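Local coordinates for protein yahD a copper inducible hydrolase (Lactococcus lactis subsp. lactis, PDB 3OG9), which is a copper-inducible protein that probably acts as an alpha/beta hydrolase and binds D-malate in its pocket, at residues A[37-42]-A[196-201]; A[115-120]-A[152-157]; A[88-93]-A[99-104]. All blocks are in the same frame, centred on the assembly; numbering follows the deposited sequence. Where two conformers were deposited one is given.

Interaction 1 of 3, residues A[37-42]-A[196-201]; sequences EMIAPS and EEVLAA
Ile39 and Val198 make the closest fit between 37-42 and 196-201. Val198 CG1 is the bump on one side. It presses against the flank of the extended Ile39 branch, 3.7 Å from Ile39 CG1 and 4.1 Å from Ile39 CD1. The two side chains cross at about a right angle, and the valine methyl touches both outer carbons of the longer isoleucine branch. Ile39 CG1 also lies over the backbone of helix 195-208, 3.9 Å from Val198 O. The branch gets there because CG1 is anti to the carbonyl carbon (chi1 -65°) and the chain then runs on extended to CD1 (chi2 171°).

The other branch of Ile39 goes a separate way. Its CG2 is 4.3 Å from Ala201 C, one turn further along the helix from Val198. Ala201 has only a methyl on this face, and the end of Ile39 reaches in beside it, with CD1 4.4 Å from Ala201 CB. The isoleucine therefore occupies the hollow between Val198 and Ala201.

These segments belong to helices 33-39 and 195-208, which lie side by side on one face of the central sheet in the alpha/beta hydrolase fold. Strand 129-133 forms the floor below them. Ile39 rests there on Ile131 and Phe133, and Ala201 also touches Phe133.

Further from the sheet the contact becomes thin. Met38 reaches across with its terminal methyl, and Met38 CE is 4.2 Å from Leu199 CD2. This contact is doubtful, as Met38 was modelled in two conformers. Both residues are exposed, so this outer pair borders solvent. No hydrogen bond joins the two segments, but the next residue along, Lys202, gives one from NZ to Met38 O.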
loop_
_atom_site.group_PDB
_atom_site.type_symbol
_atom_site.label_atom_id
_atom_site.label_comp_id
_atom_site.label_asym_id
_atom_site.label_seq_id
_atom_site.Cartn_x
_atom_site.Cartn_y
_atom_site.Cartn_z
ATOM N N GLU A 37 5.350 2.082 -13.525
ATOM C CA GLU A 37 5.480 1.957 -14.965
ATOM C C GLU A 37 6.146 0.634 -15.405
ATOM O O GLU A 37 5.796 0.110 -16.457
ATOM C CB GLU A 37 6.188 3.179 -15.558
ATOM C CG GLU A 37 5.265 4.399 -15.634
ATOM C CD GLU A 37 5.991 5.739 -15.819
ATOM O OE1 GLU A 37 5.283 6.738 -16.112
ATOM O OE2 GLU A 37 7.242 5.829 -15.675
ATOM N N MET A 38 7.059 0.099 -14.598
ATOM C CA MET A 38 7.656 -1.227 -14.868
ATOM C C MET A 38 6.723 -2.389 -14.500
ATOM O O MET A 38 6.662 -3.400 -15.211
ATOM C CB MET A 38 9.011 -1.394 -14.151
ATOM C CG MET A 38 10.131 -0.543 -14.727
ATOM S SD MET A 38 11.816 -1.031 -14.241
ATOM C CE MET A 38 11.949 -2.597 -15.106
ATOM N N ILE A 39 5.991 -2.238 -13.400
ATOM C CA ILE A 39 5.092 -3.273 -12.926
ATOM C C ILE A 39 3.851 -3.443 -13.817
ATOM O O ILE A 39 3.439 -4.572 -14.124
ATOM C CB ILE A 39 4.668 -2.980 -11.484
ATOM C CG1 ILE A 39 5.882 -3.069 -10.545
ATOM C CG2 ILE A 39 3.531 -3.941 -11.005
ATOM C CD1 ILE A 39 5.580 -2.567 -9.129
ATOM N N ALA A 40 3.253 -2.322 -14.202
ATOM C CA ALA A 40 1.996 -2.328 -14.945
ATOM C C ALA A 40 2.089 -1.350 -16.103
ATOM O O ALA A 40 1.495 -0.273 -16.035
ATOM C CB ALA A 40 0.848 -1.941 -14.013
ATOM N N PRO A 41 2.865 -1.696 -17.158
ATOM C CA PRO A 41 3.047 -0.758 -18.269
ATOM C C PRO A 41 1.715 -0.305 -18.869
ATOM O O PRO A 41 0.818 -1.137 -19.046
ATOM C CB PRO A 41 3.840 -1.585 -19.309
ATOM C CG PRO A 41 4.621 -2.545 -18.486
ATOM C CD PRO A 41 3.638 -2.943 -17.378
ATOM N N SER A 42 1.599 0.998 -19.154
ATOM C CA SER A 42 0.432 1.590 -19.833
ATOM C C SER A 42 -0.773 1.882 -18.909
ATOM O O SER A 42 -1.742 2.501 -19.345
ATOM C CB SER A 42 -0.051 0.727 -21.025
ATOM O OG SER A 42 0.978 0.317 -21.924
ATOM N N GLU A 196 14.585 -7.001 -7.771
ATOM C CA GLU A 196 14.066 -8.360 -7.950
ATOM C C GLU A 196 12.631 -8.461 -7.435
ATOM O O GLU A 196 11.798 -9.156 -8.031
ATOM C CB GLU A 196 14.954 -9.396 -7.236
ATOM C CG GLU A 196 16.372 -9.539 -7.845
ATOM C CD GLU A 196 17.369 -8.414 -7.434
ATOM O OE1 GLU A 196 17.047 -7.546 -6.579
ATOM O OE2 GLU A 196 18.502 -8.410 -7.981
ATOM N N GLU A 197 12.323 -7.776 -6.342
ATOM C CA GLU A 197 10.920 -7.887 -5.882
ATOM C C GLU A 197 9.959 -7.161 -6.810
ATOM O O GLU A 197 8.823 -7.588 -6.978
ATOM C CB GLU A 197 10.726 -7.460 -4.423
ATOM C CG GLU A 197 10.855 -5.974 -4.142
ATOM C CD GLU A 197 10.900 -5.722 -2.623
ATOM O OE1 GLU A 197 11.996 -5.628 -2.057
ATOM O OE2 GLU A 197 9.827 -5.688 -1.991
ATOM N N VAL A 198 10.417 -6.067 -7.411
ATOM C CA VAL A 198 9.621 -5.364 -8.420
ATOM C C VAL A 198 9.350 -6.207 -9.697
ATOM O O VAL A 198 8.207 -6.240 -10.219
ATOM C CB VAL A 198 10.228 -3.989 -8.732
ATOM C CG1 VAL A 198 9.536 -3.333 -9.929
ATOM C CG2 VAL A 198 10.146 -3.137 -7.496
ATOM N N LEU A 199 10.372 -6.898 -10.190
ATOM C CA LEU A 199 10.146 -7.847 -11.294
ATOM C C LEU A 199 9.199 -9.000 -10.912
ATOM O O LEU A 199 8.402 -9.455 -11.747
ATOM C CB LEU A 199 11.469 -8.374 -11.866
ATOM C CG LEU A 199 12.328 -7.282 -12.529
ATOM C CD1 LEU A 199 13.587 -7.898 -13.159
ATOM C CD2 LEU A 199 11.530 -6.534 -13.596
ATOM N N ALA A 200 9.297 -9.473 -9.673
ATOM C CA ALA A 200 8.422 -10.526 -9.172
ATOM C C ALA A 200 6.956 -10.049 -9.195
ATOM O O ALA A 200 6.026 -10.791 -9.571
ATOM C CB ALA A 200 8.837 -10.950 -7.780
ATOM N N ALA A 201 6.755 -8.784 -8.812
ATOM C CA ALA A 201 5.396 -8.194 -8.799
ATOM C C ALA A 201 4.857 -8.003 -10.221
ATOM O O ALA A 201 3.684 -8.322 -10.514
ATOM C CB ALA A 201 5.421 -6.866 -8.050
#

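Interaction 2 of 3, residues A[115-120]-A[152-157]; sequences VALNMF and VFLSYA
Leu117 and Leu154 both hold CG anti to the carbonyl carbon, with chi1 at -75° and -56°, and this turns their branched ends toward each other. Phe120 is set differently. Its CG is anti to the backbone N (chi1 -165°), which sends the ring toward Val152.

The contact joins helix 111-121 to strand 151-156 in the alpha/beta hydrolase fold. In this fold the helix after the nucleophile strand packs on the central sheet. Here the helix begins next to Ser110, which binds malate and sits in a GxSxG sequence consistent with a nucleophile elbow. Leu117 is one turn on from Asn114, another malate-binding residue, and its side chain is about 9 Å from the bound D-malate. The contact thus lies near the pocket, in the hydrophobic layer between helix and sheet.

All four touching residues are buried and apolar. No hydrogen bond crosses between the segments. Strand 129-133, next to 151-156 in the sheet, touches both partners. Ala132 touches both Leu117 and Leu154. Helix 165-177 adds Leu171 against Leu117 and Leu175 against Leu154.

Phe120 and Val152 pass alongside one another, their side chains pointing opposite ways. One methyl of Val152 does the touching, with CG2 3.8 Å from Phe120 CE2. The leucine pair meets through one methyl from each side: Leu117 CD2 is 4.1 Å from Leu154 CD2.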
loop_
_atom_site.group_PDB
_atom_site.type_symbol
_atom_site.label_atom_id
_atom_site.label_comp_id
_atom_site.label_asym_id
_atom_site.label_seq_id
_atom_site.Cartn_x
_atom_site.Cartn_y
_atom_site.Cartn_z
ATOM N N VAL A 115 -0.619 1.467 4.882
ATOM C CA VAL A 115 -1.843 2.245 4.849
ATOM C C VAL A 115 -2.854 1.625 3.886
ATOM O O VAL A 115 -4.053 1.519 4.214
ATOM C CB VAL A 115 -1.487 3.730 4.559
ATOM C CG1 VAL A 115 -2.623 4.518 3.905
ATOM C CG2 VAL A 115 -1.046 4.384 5.867
ATOM N N ALA A 116 -2.362 1.196 2.720
ATOM C CA ALA A 116 -3.199 0.486 1.703
ATOM C C ALA A 116 -3.798 -0.810 2.283
ATOM O O ALA A 116 -5.004 -1.117 2.127
ATOM C CB ALA A 116 -2.376 0.173 0.455
ATOM N N LEU A 117 -2.927 -1.563 2.939
ATOM C CA LEU A 117 -3.296 -2.831 3.550
ATOM C C LEU A 117 -4.292 -2.644 4.682
ATOM O O LEU A 117 -5.254 -3.401 4.823
ATOM C CB LEU A 117 -2.051 -3.517 4.067
ATOM C CG LEU A 117 -1.181 -4.147 3.000
ATOM C CD1 LEU A 117 0.157 -4.523 3.661
ATOM C CD2 LEU A 117 -1.877 -5.364 2.369
ATOM N N ASN A 118 -4.083 -1.598 5.469
ATOM C CA ASN A 118 -5.032 -1.286 6.532
ATOM C C ASN A 118 -6.416 -0.843 6.012
ATOM O O ASN A 118 -7.439 -1.324 6.503
ATOM C CB ASN A 118 -4.422 -0.252 7.485
ATOM C CG ASN A 118 -5.293 -0.011 8.714
ATOM O OD1 ASN A 118 -6.126 0.890 8.721
ATOM N ND2 ASN A 118 -5.100 -0.823 9.751
ATOM N N MET A 119 -6.444 0.050 5.016
ATOM C CA MET A 119 -7.694 0.469 4.365
ATOM C C MET A 119 -8.486 -0.712 3.788
ATOM O O MET A 119 -9.715 -0.757 3.900
ATOM C CB MET A 119 -7.399 1.465 3.254
ATOM C CG MET A 119 -7.062 2.853 3.828
ATOM S SD MET A 119 -6.783 4.124 2.581
ATOM C CE MET A 119 -5.595 3.342 1.515
ATOM N N PHE A 120 -7.761 -1.646 3.190
ATOM C CA PHE A 120 -8.336 -2.830 2.529
ATOM C C PHE A 120 -8.993 -3.693 3.604
ATOM O O PHE A 120 -10.177 -4.097 3.479
ATOM C CB PHE A 120 -7.183 -3.600 1.896
ATOM C CG PHE A 120 -7.595 -4.635 0.886
ATOM C CD1 PHE A 120 -8.517 -4.329 -0.111
ATOM C CD2 PHE A 120 -7.006 -5.889 0.898
ATOM C CE1 PHE A 120 -8.876 -5.278 -1.094
ATOM C CE2 PHE A 120 -7.346 -6.844 -0.076
ATOM C CZ PHE A 120 -8.287 -6.522 -1.079
ATOM N N VAL A 152 -3.401 -10.631 -3.681
ATOM C CA VAL A 152 -2.559 -9.647 -3.009
ATOM C C VAL A 152 -1.121 -10.165 -3.071
ATOM O O VAL A 152 -0.884 -11.358 -2.815
ATOM C CB VAL A 152 -2.993 -9.460 -1.508
ATOM C CG1 VAL A 152 -1.922 -8.659 -0.722
ATOM C CG2 VAL A 152 -4.350 -8.715 -1.435
ATOM N N PHE A 153 -0.186 -9.289 -3.428
ATOM C CA PHE A 153 1.266 -9.614 -3.472
ATOM C C PHE A 153 1.956 -8.908 -2.299
ATOM O O PHE A 153 1.704 -7.707 -2.089
ATOM C CB PHE A 153 1.860 -9.054 -4.789
ATOM C CG PHE A 153 3.374 -9.270 -4.938
ATOM C CD1 PHE A 153 3.864 -10.355 -5.652
ATOM C CD2 PHE A 153 4.273 -8.362 -4.401
ATOM C CE1 PHE A 153 5.258 -10.539 -5.805
ATOM C CE2 PHE A 153 5.679 -8.526 -4.536
ATOM C CZ PHE A 153 6.159 -9.633 -5.222
ATOM N N LEU A 154 2.777 -9.645 -1.529
ATOM C CA LEU A 154 3.502 -9.094 -0.393
ATOM C C LEU A 154 4.945 -9.477 -0.489
ATOM O O LEU A 154 5.267 -10.649 -0.762
ATOM C CB LEU A 154 2.988 -9.657 0.950
ATOM C CG LEU A 154 1.508 -9.513 1.264
ATOM C CD1 LEU A 154 1.140 -10.312 2.534
ATOM C CD2 LEU A 154 1.104 -8.050 1.441
ATOM N N SER A 155 5.828 -8.528 -0.210
ATOM C CA SER A 155 7.250 -8.912 -0.037
ATOM C C SER A 155 7.634 -8.823 1.435
ATOM O O SER A 155 7.040 -8.050 2.181
ATOM C CB SER A 155 8.166 -8.024 -0.850
ATOM O OG SER A 155 8.191 -6.709 -0.333
ATOM N N TYR A 156 8.671 -9.587 1.813
ATOM C CA TYR A 156 9.186 -9.583 3.155
ATOM C C TYR A 156 10.686 -9.902 3.049
ATOM O O TYR A 156 11.084 -10.672 2.170
ATOM C CB TYR A 156 8.424 -10.668 3.934
ATOM C CG TYR A 156 9.010 -11.013 5.259
ATOM C CD1 TYR A 156 8.874 -10.138 6.354
ATOM C CD2 TYR A 156 9.724 -12.209 5.431
ATOM C CE1 TYR A 156 9.446 -10.453 7.594
ATOM C CE2 TYR A 156 10.279 -12.535 6.666
ATOM C CZ TYR A 156 10.135 -11.662 7.739
ATOM O OH TYR A 156 10.710 -11.979 8.965
ATOM N N ALA A 157 11.515 -9.308 3.906
ATOM C CA ALA A 157 12.893 -9.816 4.042
ATOM C C ALA A 157 13.129 -10.288 5.481
ATOM O O ALA A 157 12.708 -9.614 6.407
ATOM C CB ALA A 157 13.914 -8.741 3.649
#

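Interaction 3 of 3, residues A[88-93]-A[99-104]; sequences DEVSLL and LDVHKM
Met104 reaches back from 99-104 to Val90 on helix 76-97. Its CB leaves the backbone toward the helix but is still 6.1 Å from Val90 CG1. CG brings the chain a little nearer, anti to the backbone N (chi1 -154°), and remains 5.6 Å from that methyl. The sulfur makes the contact: Met104 SD is 3.8 Å from Val90 CG1. There the chain bends (chi3 -96°), and the bend keeps the terminal methyl close to the helix. Met104 CE ends 4.2 Å from the same Val90 CG1. It also lies 4.4 Å from Val101 CG2, a neighbour in its own segment.

Val101 adds a second partner beside the methionine. Its CG2 is 4.2 Å from Val90 CG1, and the two valines cross obliquely. A single methyl of Val90 is thus met by a sulfur and two methyls. The side chains of Val90 and Met104 run antiparallel, and the contact is made by the methionine's SD and CE.

Residues 99-104 can present both side chains because they make a short 3-10 turn. Met104 N donates to Val101 O at 2.9 Å, which places the two side chains on the same flank of the turn. All contacts across the segments are apolar.

Around them, Ile125 touches both Val90 and Val101. Leu20 of strand 19-22 lies against Val90 and Met104, and Val90 also reaches Ile48 of strand 45-48. The helix therefore packs down on the sheet while the returning chain folds in beside it. The arrangement is that of a beta-alpha-beta crossover, here from strand 45-48 through helix 76-97 to strand 105-109, the strand that leads to Ser110 in this alpha/beta hydrolase fold.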
loop_
_atom_site.group_PDB
_atom_site.type_symbol
_atom_site.label_atom_id
_atom_site.label_comp_id
_atom_site.label_asym_id
_atom_site.label_seq_id
_atom_site.Cartn_x
_atom_site.Cartn_y
_atom_site.Cartn_z
ATOM N N ASP A 88 -11.533 9.210 0.919
ATOM C CA ASP A 88 -12.399 10.242 0.340
ATOM C C ASP A 88 -11.643 10.921 -0.799
ATOM O O ASP A 88 -12.210 11.223 -1.840
ATOM C CB ASP A 88 -12.859 11.264 1.387
ATOM C CG ASP A 88 -13.922 10.699 2.332
ATOM O OD1 ASP A 88 -14.511 9.633 2.038
ATOM O OD2 ASP A 88 -14.129 11.312 3.403
ATOM N N GLU A 89 -10.343 11.118 -0.611
ATOM C CA GLU A 89 -9.514 11.737 -1.626
ATOM C C GLU A 89 -9.392 10.848 -2.858
ATOM O O GLU A 89 -9.453 11.346 -3.991
ATOM C CB GLU A 89 -8.123 12.066 -1.068
ATOM C CG GLU A 89 -7.322 13.060 -1.915
ATOM C CD GLU A 89 -7.924 14.491 -1.881
ATOM O OE1 GLU A 89 -8.811 14.749 -1.024
ATOM O OE2 GLU A 89 -7.526 15.336 -2.728
ATOM N N VAL A 90 -9.216 9.546 -2.657
ATOM C CA VAL A 90 -9.187 8.609 -3.777
ATOM C C VAL A 90 -10.490 8.676 -4.582
ATOM O O VAL A 90 -10.449 8.735 -5.804
ATOM C CB VAL A 90 -8.894 7.142 -3.306
ATOM C CG1 VAL A 90 -9.149 6.160 -4.421
ATOM C CG2 VAL A 90 -7.432 7.041 -2.793
ATOM N N SER A 91 -11.627 8.675 -3.898
ATOM C CA SER A 91 -12.925 8.722 -4.562
ATOM C C SER A 91 -13.079 10.026 -5.336
ATOM O O SER A 91 -13.599 10.035 -6.470
ATOM C CB SER A 91 -14.028 8.590 -3.539
ATOM O OG SER A 91 -14.200 7.237 -3.149
ATOM N N LEU A 92 -12.604 11.125 -4.743
ATOM C CA LEU A 92 -12.731 12.454 -5.384
ATOM C C LEU A 92 -11.854 12.584 -6.629
ATOM O O LEU A 92 -12.267 13.157 -7.679
ATOM C CB LEU A 92 -12.417 13.542 -4.353
ATOM C CG LEU A 92 -12.370 15.030 -4.677
ATOM C CD1 LEU A 92 -13.029 15.843 -3.538
ATOM C CD2 LEU A 92 -10.952 15.465 -4.830
ATOM N N LEU A 93 -10.638 12.057 -6.544
ATOM C CA LEU A 93 -9.724 12.154 -7.691
ATOM C C LEU A 93 -10.070 11.145 -8.749
ATOM O O LEU A 93 -9.810 11.379 -9.943
ATOM C CB LEU A 93 -8.266 12.021 -7.247
ATOM C CG LEU A 93 -7.795 13.177 -6.349
ATOM C CD1 LEU A 93 -6.369 12.942 -5.811
ATOM C CD2 LEU A 93 -7.906 14.538 -7.051
ATOM N N LEU A 99 -11.626 7.466 -13.182
ATOM C CA LEU A 99 -11.046 6.181 -12.837
ATOM C C LEU A 99 -12.089 5.402 -12.049
ATOM O O LEU A 99 -12.925 5.986 -11.367
ATOM C CB LEU A 99 -9.771 6.387 -11.998
ATOM C CG LEU A 99 -8.777 7.456 -12.496
ATOM C CD1 LEU A 99 -7.541 7.603 -11.561
ATOM C CD2 LEU A 99 -8.335 7.147 -13.921
ATOM N N ASP A 100 -12.036 4.081 -12.169
ATOM C CA ASP A 100 -12.902 3.155 -11.436
ATOM C C ASP A 100 -12.157 2.574 -10.232
ATOM O O ASP A 100 -11.207 1.823 -10.402
ATOM C CB ASP A 100 -13.289 2.020 -12.369
ATOM C CG ASP A 100 -14.223 2.479 -13.465
ATOM O OD1 ASP A 100 -15.058 3.380 -13.189
ATOM O OD2 ASP A 100 -14.108 1.947 -14.589
ATOM N N VAL A 101 -12.604 2.941 -9.036
ATOM C CA VAL A 101 -11.967 2.527 -7.791
ATOM C C VAL A 101 -12.017 1.001 -7.642
ATOM O O VAL A 101 -11.033 0.385 -7.213
ATOM C CB VAL A 101 -12.609 3.265 -6.604
ATOM C CG1 VAL A 101 -12.104 2.742 -5.295
ATOM C CG2 VAL A 101 -12.312 4.765 -6.718
ATOM N N HIS A 102 -13.127 0.377 -8.050
ATOM C CA HIS A 102 -13.236 -1.089 -7.939
ATOM C C HIS A 102 -12.213 -1.859 -8.814
ATOM O O HIS A 102 -12.049 -3.067 -8.652
ATOM C CB HIS A 102 -14.665 -1.549 -8.248
ATOM C CG HIS A 102 -15.005 -1.482 -9.703
ATOM N ND1 HIS A 102 -15.482 -0.339 -10.309
ATOM C CD2 HIS A 102 -14.902 -2.411 -10.681
ATOM C CE1 HIS A 102 -15.654 -0.570 -11.596
ATOM N NE2 HIS A 102 -15.313 -1.820 -11.845
ATOM N N LYS A 103 -11.585 -1.172 -9.768
ATOM C CA LYS A 103 -10.569 -1.793 -10.627
ATOM C C LYS A 103 -9.154 -1.486 -10.129
ATOM O O LYS A 103 -8.174 -2.021 -10.644
ATOM C CB LYS A 103 -10.674 -1.283 -12.065
ATOM C CG LYS A 103 -11.978 -1.625 -12.787
ATOM C CD LYS A 103 -11.948 -1.157 -14.277
ATOM C CE LYS A 103 -10.931 -1.941 -15.132
ATOM N NZ LYS A 103 -10.718 -1.370 -16.530
ATOM N N MET A 104 -9.066 -0.604 -9.137
ATOM C CA MET A 104 -7.801 -0.071 -8.670
ATOM C C MET A 104 -6.832 -1.117 -8.093
ATOM O O MET A 104 -7.208 -2.024 -7.326
ATOM C CB MET A 104 -8.085 1.047 -7.662
ATOM C CG MET A 104 -7.019 2.081 -7.553
ATOM S SD MET A 104 -7.743 3.597 -6.801
ATOM C CE MET A 104 -8.157 4.641 -8.193
#

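Overall arrangement
Interaction 1 joins residues far apart in the sequence, and the other two contacts are nested inside the loop it closes. Within that loop interaction 3 comes before interaction 2. Helices 33-39 and 195-208 of interaction 1 lie on one face of the sheet. Helices 76-97 and 111-121 of the other two lie on the opposite face. The centre of interaction 1 is about 16 Å from that of interaction 2 and about 22 Å from that of interaction 3. Interactions 1 and 2 touch through strand 151-156: Phe153 packs on helix 195-208, and Glu197 probably hydrogen-bonds Ser155. The contacts thus involve both helical layers: helix to helix in 1, helix to strand in 2, helix to returning loop in 3.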